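Local coordinates for protein nucleoside-diphosphate sugar epimerase (SulA family) (Corynebacterium glutamicum, PDB 3OH8) that belongs to the NAD-dependent epimerase/dehydratase family and probably acts on nucleoside-diphosphate sugars with a nicotinamide adenine dinucleotide cofactor, though its substrate is not established, at residues F75-L80 and H92-V97; A252-F257 and R283-A288. All coordinates share one frame; numbering follows the deposited sequence.

Interaction 1. Residues F75-L80 and H92-V97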
ATOM      1  N   PHE A  75      16.340   9.027  15.148  1.00 16.67           N
ATOM      2  CA  PHE A  75      16.875   7.663  15.149  1.00 20.68           C
ATOM      3  C   PHE A  75      17.759   7.482  13.929  1.00 18.02           C
ATOM      4  O   PHE A  75      17.682   8.268  12.991  1.00 18.88           O
ATOM      5  CB  PHE A  75      15.779   6.591  15.270  1.00 19.59           C
ATOM      6  CG  PHE A  75      14.931   6.421  14.040  1.00 19.92           C
ATOM      7  CD1 PHE A  75      13.755   7.145  13.885  1.00 21.47           C
ATOM      8  CD2 PHE A  75      15.286   5.507  13.053  1.00 18.75           C
ATOM      9  CE1 PHE A  75      12.954   6.969  12.754  1.00 24.24           C
ATOM     10  CE2 PHE A  75      14.492   5.332  11.919  1.00 20.90           C
ATOM     11  CZ  PHE A  75      13.328   6.061  11.768  1.00 15.72           C
ATOM     12  N   THR A  76      18.634   6.484  13.949  1.00 15.86           N
ATOM     13  CA  THR A  76      19.637   6.361  12.890  1.00 17.57           C
ATOM     14  C   THR A  76      19.753   4.910  12.417  1.00 20.06           C
ATOM     15  O   THR A  76      19.826   3.996  13.244  1.00 22.33           O
ATOM     16  CB  THR A  76      21.030   6.855  13.389  1.00 21.11           C
ATOM     17  OG1 THR A  76      20.960   8.246  13.742  1.00 19.88           O
ATOM     18  CG2 THR A  76      22.084   6.682  12.307  1.00 23.32           C
ATOM     19  N   ASP A  77      19.749   4.696  11.100  1.00 24.04           N
ATOM     20  CA  ASP A  77      19.935   3.347  10.540  1.00 27.10           C
ATOM     21  C   ASP A  77      21.372   3.205  10.064  1.00 28.53           C
ATOM     22  O   ASP A  77      21.889   4.103   9.411  1.00 26.65           O
ATOM     23  CB  ASP A  77      19.026   3.089   9.321  1.00 24.96           C
ATOM     24  CG  ASP A  77      17.567   3.342   9.600  1.00 24.86           C
ATOM     25  OD1 ASP A  77      17.067   2.934  10.666  1.00 26.25           O
ATOM     26  OD2 ASP A  77      16.905   3.941   8.729  1.00 28.53           O
ATOM     27  N   VAL A  78      22.010   2.072  10.348  1.00 28.91           N
ATOM     28  CA  VAL A  78      23.377   1.866   9.875  1.00 32.41           C
ATOM     29  C   VAL A  78      23.595   0.462   9.322  1.00 29.91           C
ATOM     30  O   VAL A  78      22.991  -0.496   9.797  1.00 24.65           O
ATOM     31  CB  VAL A  78      24.429   2.156  10.988  1.00 37.81           C
ATOM     32  CG1 VAL A  78      24.261   3.571  11.523  1.00 35.95           C
ATOM     33  CG2 VAL A  78      24.332   1.142  12.112  1.00 37.38           C
ATOM     34  N   CYS A  79      24.445   0.350   8.306  1.00 32.26           N
ATOM     35  CA  CYS A  79      24.882  -0.959   7.824  1.00 42.20           C
ATOM     36  C   CYS A  79      26.398  -1.122   7.882  1.00 52.03           C
ATOM     37  O   CYS A  79      27.135  -0.269   7.388  1.00 54.83           O
ATOM     38  CB  CYS A  79      24.416  -1.211   6.399  1.00 39.37           C
ATOM     39  SG  CYS A  79      24.946  -2.840   5.823  1.00 68.71           S
ATOM     40  N   LEU A  80      26.854  -2.228   8.466  1.00 58.86           N
ATOM     41  CA  LEU A  80      28.288  -2.484   8.617  1.00 69.59           C
ATOM     42  C   LEU A  80      28.851  -3.469   7.584  1.00 73.41           C
ATOM     43  O   LEU A  80      30.045  -3.451   7.291  1.00 76.91           O
ATOM     44  CB  LEU A  80      28.614  -2.949  10.048  1.00 73.79           C
ATOM     45  CG  LEU A  80      28.131  -4.318  10.550  1.00 73.89           C
ATOM     46  CD1 LEU A  80      29.084  -5.418  10.111  1.00 75.26           C
ATOM     47  CD2 LEU A  80      27.993  -4.325  12.070  1.00 71.60           C
ATOM     48  N   HIS A  92      21.890   6.405   7.868  1.00 21.11           N
ATOM     49  CA  HIS A  92      20.694   7.195   7.599  1.00 16.30           C
ATOM     50  C   HIS A  92      20.187   7.811   8.898  1.00 17.63           C
ATOM     51  O   HIS A  92      19.676   7.111   9.770  1.00 21.58           O
ATOM     52  CB  HIS A  92      19.624   6.285   6.964  1.00 17.61           C
ATOM     53  CG  HIS A  92      18.373   7.006   6.545  1.00 22.07           C
ATOM     54  ND1 HIS A  92      18.107   8.307   6.888  1.00 22.90           N
ATOM     55  CD2 HIS A  92      17.320   6.577   5.802  1.00 18.12           C
ATOM     56  CE1 HIS A  92      16.929   8.662   6.382  1.00 22.39           C
ATOM     57  NE2 HIS A  92      16.440   7.637   5.720  1.00 26.10           N
ATOM     58  N   VAL A  93      20.351   9.124   9.037  1.00 18.30           N
ATOM     59  CA  VAL A  93      19.840   9.826  10.204  1.00 19.23           C
ATOM     60  C   VAL A  93      18.445  10.403   9.907  1.00 17.23           C
ATOM     61  O   VAL A  93      18.247  11.079   8.894  1.00 19.01           O
ATOM     62  CB  VAL A  93      20.779  10.979  10.638  1.00 19.41           C
ATOM     63  CG1 VAL A  93      20.188  11.719  11.835  1.00 16.26           C
ATOM     64  CG2 VAL A  93      22.175  10.445  10.968  1.00 19.44           C
ATOM     65  N   HIS A  94      17.491  10.123  10.794  1.00 15.55           N
ATOM     66  CA  HIS A  94      16.118  10.619  10.672  1.00 15.68           C
ATOM     67  C   HIS A  94      15.899  11.615  11.802  1.00 14.98           C
ATOM     68  O   HIS A  94      15.845  11.222  12.965  1.00 17.18           O
ATOM     69  CB  HIS A  94      15.086   9.492  10.850  1.00 13.01           C
ATOM     70  CG  HIS A  94      15.331   8.280  10.009  1.00 16.12           C
ATOM     71  ND1 HIS A  94      14.501   7.902   8.972  1.00 19.40           N
ATOM     72  CD2 HIS A  94      16.291   7.316  10.085  1.00 20.04           C
ATOM     73  CE1 HIS A  94      14.944   6.777   8.437  1.00 20.14           C
ATOM     74  NE2 HIS A  94      16.027   6.406   9.092  1.00 21.44           N
ATOM     75  N   ASN A  95      15.759  12.888  11.457  1.00 16.01           N
ATOM     76  CA  ASN A  95      15.621  13.954  12.455  1.00 17.49           C
ATOM     77  C   ASN A  95      14.233  14.591  12.406  1.00 19.68           C
ATOM     78  O   ASN A  95      13.719  14.890  11.327  1.00 18.89           O
ATOM     79  CB  ASN A  95      16.682  15.023  12.217  1.00 15.01           C
ATOM     80  CG  ASN A  95      16.883  15.932  13.418  1.00 22.46           C
ATOM     81  OD1 ASN A  95      16.409  17.073  13.443  1.00 24.86           O
ATOM     82  ND2 ASN A  95      17.595  15.433  14.413  1.00 15.32           N
ATOM     83  N   PHE A  96      13.638  14.808  13.577  1.00 18.67           N
ATOM     84  CA  PHE A  96      12.282  15.342  13.676  1.00 15.70           C
ATOM     85  C   PHE A  96      12.272  16.601  14.543  1.00 18.25           C
ATOM     86  O   PHE A  96      12.591  16.527  15.728  1.00 16.81           O
ATOM     87  CB  PHE A  96      11.374  14.320  14.356  1.00 17.46           C
ATOM     88  CG  PHE A  96      11.284  12.993  13.642  1.00 19.90           C
ATOM     89  CD1 PHE A  96      12.309  12.061  13.746  1.00 14.62           C
ATOM     90  CD2 PHE A  96      10.158  12.670  12.901  1.00 20.99           C
ATOM     91  CE1 PHE A  96      12.214  10.824  13.113  1.00 14.78           C
ATOM     92  CE2 PHE A  96      10.057  11.446  12.260  1.00 19.76           C
ATOM     93  CZ  PHE A  96      11.089  10.522  12.361  1.00 19.34           C
ATOM     94  N   VAL A  97      11.898  17.746  13.985  1.00 18.38           N
ATOM     95  CA  VAL A  97      11.712  18.928  14.835  1.00 23.83           C
ATOM     96  C   VAL A  97      10.304  19.495  14.745  1.00 21.96           C
ATOM     97  O   VAL A  97       9.580  19.219  13.795  1.00 17.75           O
ATOM     98  CB  VAL A  97      12.740  20.050  14.553  1.00 21.55           C
ATOM     99  CG1 VAL A  97      14.145  19.585  14.937  1.00 20.68           C
ATOM    100  CG2 VAL A  97      12.681  20.497  13.107  1.00 23.71           C
TER
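Phe75 pairs with His94 in an antiparallel β ladder that joins neighbouring strands in the N-terminal antiparallel sheet. The two backbones are bonded in both directions here, and the bond from His94 N to Phe75 O is the shorter, at 2.9 Å. With chi1 at 72°, the CG of Phe75 sits between its backbone N and carbonyl carbon, which brings the ring against one face of the imidazole of His94. The rings form an offset stack, centroids 4.0 Å apart and planes only 15° from parallel, with Phe75 CE2 near His94 CD2. Beyond the stack, Phe75 CE1 reaches the edge of the Phe96 ring, 3.9 Å from its CE1.

Thr76 turns to the other face of the sheet, opposite Val93 in a non-hydrogen-bonded pair. Its OG1 lies against Val93 CG2 while bonding to the carbonyl of Gly68, and its CA leans on His92 O in a CA-H...O contact of 3.2 Å.

Asp77 forms the next hydrogen-bonded pair with His92, through Asp77 N to His92 O and His92 N to Asp77 O, each 2.8 Å. Its side chain returns to the face occupied by Phe75, where the imidazole of His94 is held between two rings: Phe75 against one face and His92 covering the opposite one. This sandwich would limit rotation of the imidazole while leaving its edge turned to the carboxylate. His94 NE2 donates to Asp77 OD2 over 2.6 Å, the acceptor lying near the imidazole plane but the nitrogen standing 53° out of the carboxylate plane.

Interaction 2. Residues A252-F257 and R283-A288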
ATOM      1  N   ALA A 252     -12.694  -9.887  -0.755  1.00 15.63           N
ATOM      2  CA  ALA A 252     -12.167  -9.488  -2.056  1.00 12.48           C
ATOM      3  C   ALA A 252     -13.129  -9.907  -3.171  1.00 18.82           C
ATOM      4  O   ALA A 252     -13.774 -10.949  -3.086  1.00 18.52           O
ATOM      5  CB  ALA A 252     -10.803 -10.112  -2.291  1.00 11.99           C
ATOM      6  N   SER A 253     -13.236  -9.087  -4.208  1.00 18.92           N
ATOM      7  CA  SER A 253     -13.953  -9.497  -5.412  1.00 18.51           C
ATOM      8  C   SER A 253     -13.217  -8.881  -6.588  1.00 18.18           C
ATOM      9  O   SER A 253     -12.024  -8.604  -6.478  1.00 15.93           O
ATOM     10  CB  SER A 253     -15.422  -9.071  -5.371  1.00 19.60           C
ATOM     11  OG  SER A 253     -16.120  -9.608  -6.485  1.00 18.39           O
ATOM     12  N   ALA A 254     -13.903  -8.659  -7.709  1.00 18.19           N
ATOM     13  CA  ALA A 254     -13.226  -8.140  -8.903  1.00 15.77           C
ATOM     14  C   ALA A 254     -14.201  -7.454  -9.836  1.00 18.35           C
ATOM     15  O   ALA A 254     -15.379  -7.799  -9.873  1.00 15.45           O
ATOM     16  CB  ALA A 254     -12.503  -9.290  -9.650  1.00 17.41           C
ATOM     17  N   VAL A 255     -13.706  -6.492 -10.605  1.00 17.82           N
ATOM     18  CA  VAL A 255     -14.540  -5.826 -11.599  1.00 18.84           C
ATOM     19  C   VAL A 255     -14.960  -6.835 -12.668  1.00 19.42           C
ATOM     20  O   VAL A 255     -15.859  -6.569 -13.481  1.00 18.37           O
ATOM     21  CB  VAL A 255     -13.797  -4.658 -12.260  1.00 18.26           C
ATOM     22  CG1 VAL A 255     -13.580  -3.511 -11.248  1.00 14.00           C
ATOM     23  CG2 VAL A 255     -12.474  -5.145 -12.811  1.00 20.94           C
ATOM     24  N   GLY A 256     -14.308  -7.995 -12.652  1.00 20.26           N
ATOM     25  CA  GLY A 256     -14.661  -9.106 -13.524  1.00 18.79           C
ATOM     26  C   GLY A 256     -16.102  -9.522 -13.313  1.00 19.17           C
ATOM     27  O   GLY A 256     -16.680 -10.234 -14.130  1.00 23.37           O
ATOM     28  N   PHE A 257     -16.679  -9.084 -12.198  1.00 17.14           N
ATOM     29  CA  PHE A 257     -18.100  -9.262 -11.936  1.00 22.00           C
ATOM     30  C   PHE A 257     -18.950  -8.740 -13.102  1.00 19.13           C
ATOM     31  O   PHE A 257     -20.006  -9.299 -13.401  1.00 18.19           O
ATOM     32  CB  PHE A 257     -18.486  -8.519 -10.657  1.00 18.51           C
ATOM     33  CG  PHE A 257     -19.965  -8.532 -10.366  1.00 19.32           C
ATOM     34  CD1 PHE A 257     -20.533  -9.562  -9.621  1.00 19.53           C
ATOM     35  CD2 PHE A 257     -20.788  -7.516 -10.826  1.00 23.61           C
ATOM     36  CE1 PHE A 257     -21.899  -9.584  -9.343  1.00 20.79           C
ATOM     37  CE2 PHE A 257     -22.152  -7.531 -10.559  1.00 23.02           C
ATOM     38  CZ  PHE A 257     -22.707  -8.571  -9.814  1.00 18.25           C
ATOM     39  N   ARG A 283     -19.886 -13.784  -9.397  1.00 21.84           N
ATOM     40  CA  ARG A 283     -21.197 -13.863  -8.747  1.00 24.06           C
ATOM     41  C   ARG A 283     -21.176 -14.934  -7.661  1.00 22.58           C
ATOM     42  O   ARG A 283     -21.659 -14.713  -6.549  1.00 22.27           O
ATOM     43  CB  ARG A 283     -22.335 -14.185  -9.743  1.00 21.84           C
ATOM     44  CG  ARG A 283     -22.690 -13.061 -10.736  1.00 20.17           C
ATOM     45  CD  ARG A 283     -23.999 -13.363 -11.495  1.00 18.97           C
ATOM     46  NE  ARG A 283     -23.919 -14.586 -12.299  1.00 19.60           N
ATOM     47  CZ  ARG A 283     -23.528 -14.624 -13.575  1.00 21.22           C
ATOM     48  NH1 ARG A 283     -23.163 -13.509 -14.203  1.00 18.28           N
ATOM     49  NH2 ARG A 283     -23.492 -15.776 -14.227  1.00 24.37           N
ATOM     50  N   ASP A 284     -20.646 -16.107  -7.995  1.00 21.13           N
ATOM     51  CA  ASP A 284     -20.580 -17.206  -7.033  1.00 19.99           C
ATOM     52  C   ASP A 284     -19.667 -16.853  -5.863  1.00 23.81           C
ATOM     53  O   ASP A 284     -19.960 -17.156  -4.709  1.00 22.11           O
ATOM     54  CB  ASP A 284     -20.038 -18.453  -7.708  1.00 19.81           C
ATOM     55  CG  ASP A 284     -21.000 -19.021  -8.749  1.00 28.88           C
ATOM     56  OD1 ASP A 284     -22.165 -18.575  -8.781  1.00 27.53           O
ATOM     57  OD2 ASP A 284     -20.583 -19.902  -9.528  1.00 24.21           O
ATOM     58  N   TRP A 285     -18.542 -16.225  -6.183  1.00 18.37           N
ATOM     59  CA  TRP A 285     -17.564 -15.827  -5.177  1.00 19.32           C
ATOM     60  C   TRP A 285     -18.204 -14.864  -4.164  1.00 19.84           C
ATOM     61  O   TRP A 285     -18.047 -15.012  -2.947  1.00 20.07           O
ATOM     62  CB  TRP A 285     -16.394 -15.181  -5.912  1.00 16.86           C
ATOM     63  CG  TRP A 285     -15.203 -14.795  -5.115  1.00 19.05           C
ATOM     64  CD1 TRP A 285     -14.908 -15.135  -3.827  1.00 23.72           C
ATOM     65  CD2 TRP A 285     -14.119 -13.986  -5.581  1.00 18.45           C
ATOM     66  NE1 TRP A 285     -13.698 -14.581  -3.458  1.00 21.31           N
ATOM     67  CE2 TRP A 285     -13.195 -13.872  -4.519  1.00 19.50           C
ATOM     68  CE3 TRP A 285     -13.841 -13.347  -6.797  1.00 18.48           C
ATOM     69  CZ2 TRP A 285     -12.008 -13.138  -4.632  1.00 20.15           C
ATOM     70  CZ3 TRP A 285     -12.669 -12.614  -6.909  1.00 23.54           C
ATOM     71  CH2 TRP A 285     -11.765 -12.513  -5.826  1.00 22.49           C
ATOM     72  N   GLU A 286     -18.951 -13.888  -4.660  1.00 17.34           N
ATOM     73  CA  GLU A 286     -19.674 -12.992  -3.769  1.00 20.19           C
ATOM     74  C   GLU A 286     -20.806 -13.701  -3.019  1.00 19.09           C
ATOM     75  O   GLU A 286     -21.011 -13.482  -1.822  1.00 17.67           O
ATOM     76  CB  GLU A 286     -20.187 -11.779  -4.549  1.00 20.68           C
ATOM     77  CG  GLU A 286     -19.036 -10.916  -5.076  1.00 19.50           C
ATOM     78  CD  GLU A 286     -19.513  -9.650  -5.752  1.00 23.76           C
ATOM     79  OE1 GLU A 286     -20.727  -9.364  -5.692  1.00 21.70           O
ATOM     80  OE2 GLU A 286     -18.675  -8.949  -6.353  1.00 19.62           O
ATOM     81  N   HIS A 287     -21.542 -14.564  -3.711  1.00 21.16           N
ATOM     82  CA  HIS A 287     -22.692 -15.205  -3.077  1.00 18.26           C
ATOM     83  C   HIS A 287     -22.274 -16.151  -1.946  1.00 20.77           C
ATOM     84  O   HIS A 287     -23.047 -16.426  -1.041  1.00 19.49           O
ATOM     85  CB  HIS A 287     -23.549 -15.955  -4.112  1.00 23.14           C
ATOM     86  CG  HIS A 287     -24.750 -16.619  -3.513  1.00 30.57           C
ATOM     87  ND1 HIS A 287     -24.865 -17.987  -3.394  1.00 38.78           N
ATOM     88  CD2 HIS A 287     -25.869 -16.098  -2.957  1.00 35.50           C
ATOM     89  CE1 HIS A 287     -26.014 -18.282  -2.809  1.00 35.73           C
ATOM     90  NE2 HIS A 287     -26.642 -17.152  -2.535  1.00 36.75           N
ATOM     91  N   ALA A 288     -21.041 -16.641  -1.995  1.00 21.20           N
ATOM     92  CA  ALA A 288     -20.530 -17.496  -0.937  1.00 23.51           C
ATOM     93  C   ALA A 288     -20.440 -16.805   0.437  1.00 19.11           C
ATOM     94  O   ALA A 288     -20.288 -17.486   1.454  1.00 19.03           O
ATOM     95  CB  ALA A 288     -19.170 -18.076  -1.336  1.00 24.27           C
TER
HETATM   96  O   HOH W   1     -16.376 -12.384  -1.939  1.00 22.40           O
HETATM   97  O   HOH W   2     -12.691 -12.936  -1.254  1.00 29.92           O
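The indole of Trp285 lies flat against residues 252-254 of the strand, with backbone rather than side chains over its face. Ala252 O sits 3.1 Å above the ring plane towards the rim, and Ser253 CA makes a CH-pi contact 3.9 Å from the centroid of the six-membered ring. The methyl groups of Ala252 and Ala254 touch CZ2 and CZ3. This is helix-on-sheet packing in the Rossmann-like domain, residues 283-287 running roughly antiparallel to strand residues 252-254.

The next residue, Glu286, extends its chain toward Ser253 and Phe257. Ser253 OG, placed anti to the backbone N (chi1 -174°), donates to Glu286 OE2 over 2.6 Å, meeting the anti lone pair. The carboxylate and the Phe257 ring have parallel planes, although the two side chains cross at about a right angle. Phe257 CE1 also rests 3.8 Å from Arg283 CG, while the guanidinium turns off to Ser273.

Two waters bind Ala252 O; one also reaches Trp285 O and the other, weakly, Trp285 NE1. Glu286 OE2 additionally forms a salt bridge with Arg303, which makes a cation-pi contact with Phe257. Gripped by both the Ser253 hydroxyl and Arg303, OE2 should fix how the buried carboxylate of Glu286 is turned.

How the interactions relate
Interactions 1 and 2 belong to separate parts of the chain and lie on opposite sides of its centre. Their own centres are 45 Å apart and their nearest atoms about 32 Å apart, so neither touches the other. In sequence, 75-80 and 92-97 meet before 252-257 and 283-288 begin. Interaction 1 pairs adjacent strands within the antiparallel N-terminal sheet, whereas interaction 2 sets a helix against the mixed sheet of the epimerase/dehydratase family region. Both include a hydrogen-bonded carboxylate, one in a sheet pairing and one at a helix-strand interface. Only interaction 2 lies in the region expected to serve the cofactor.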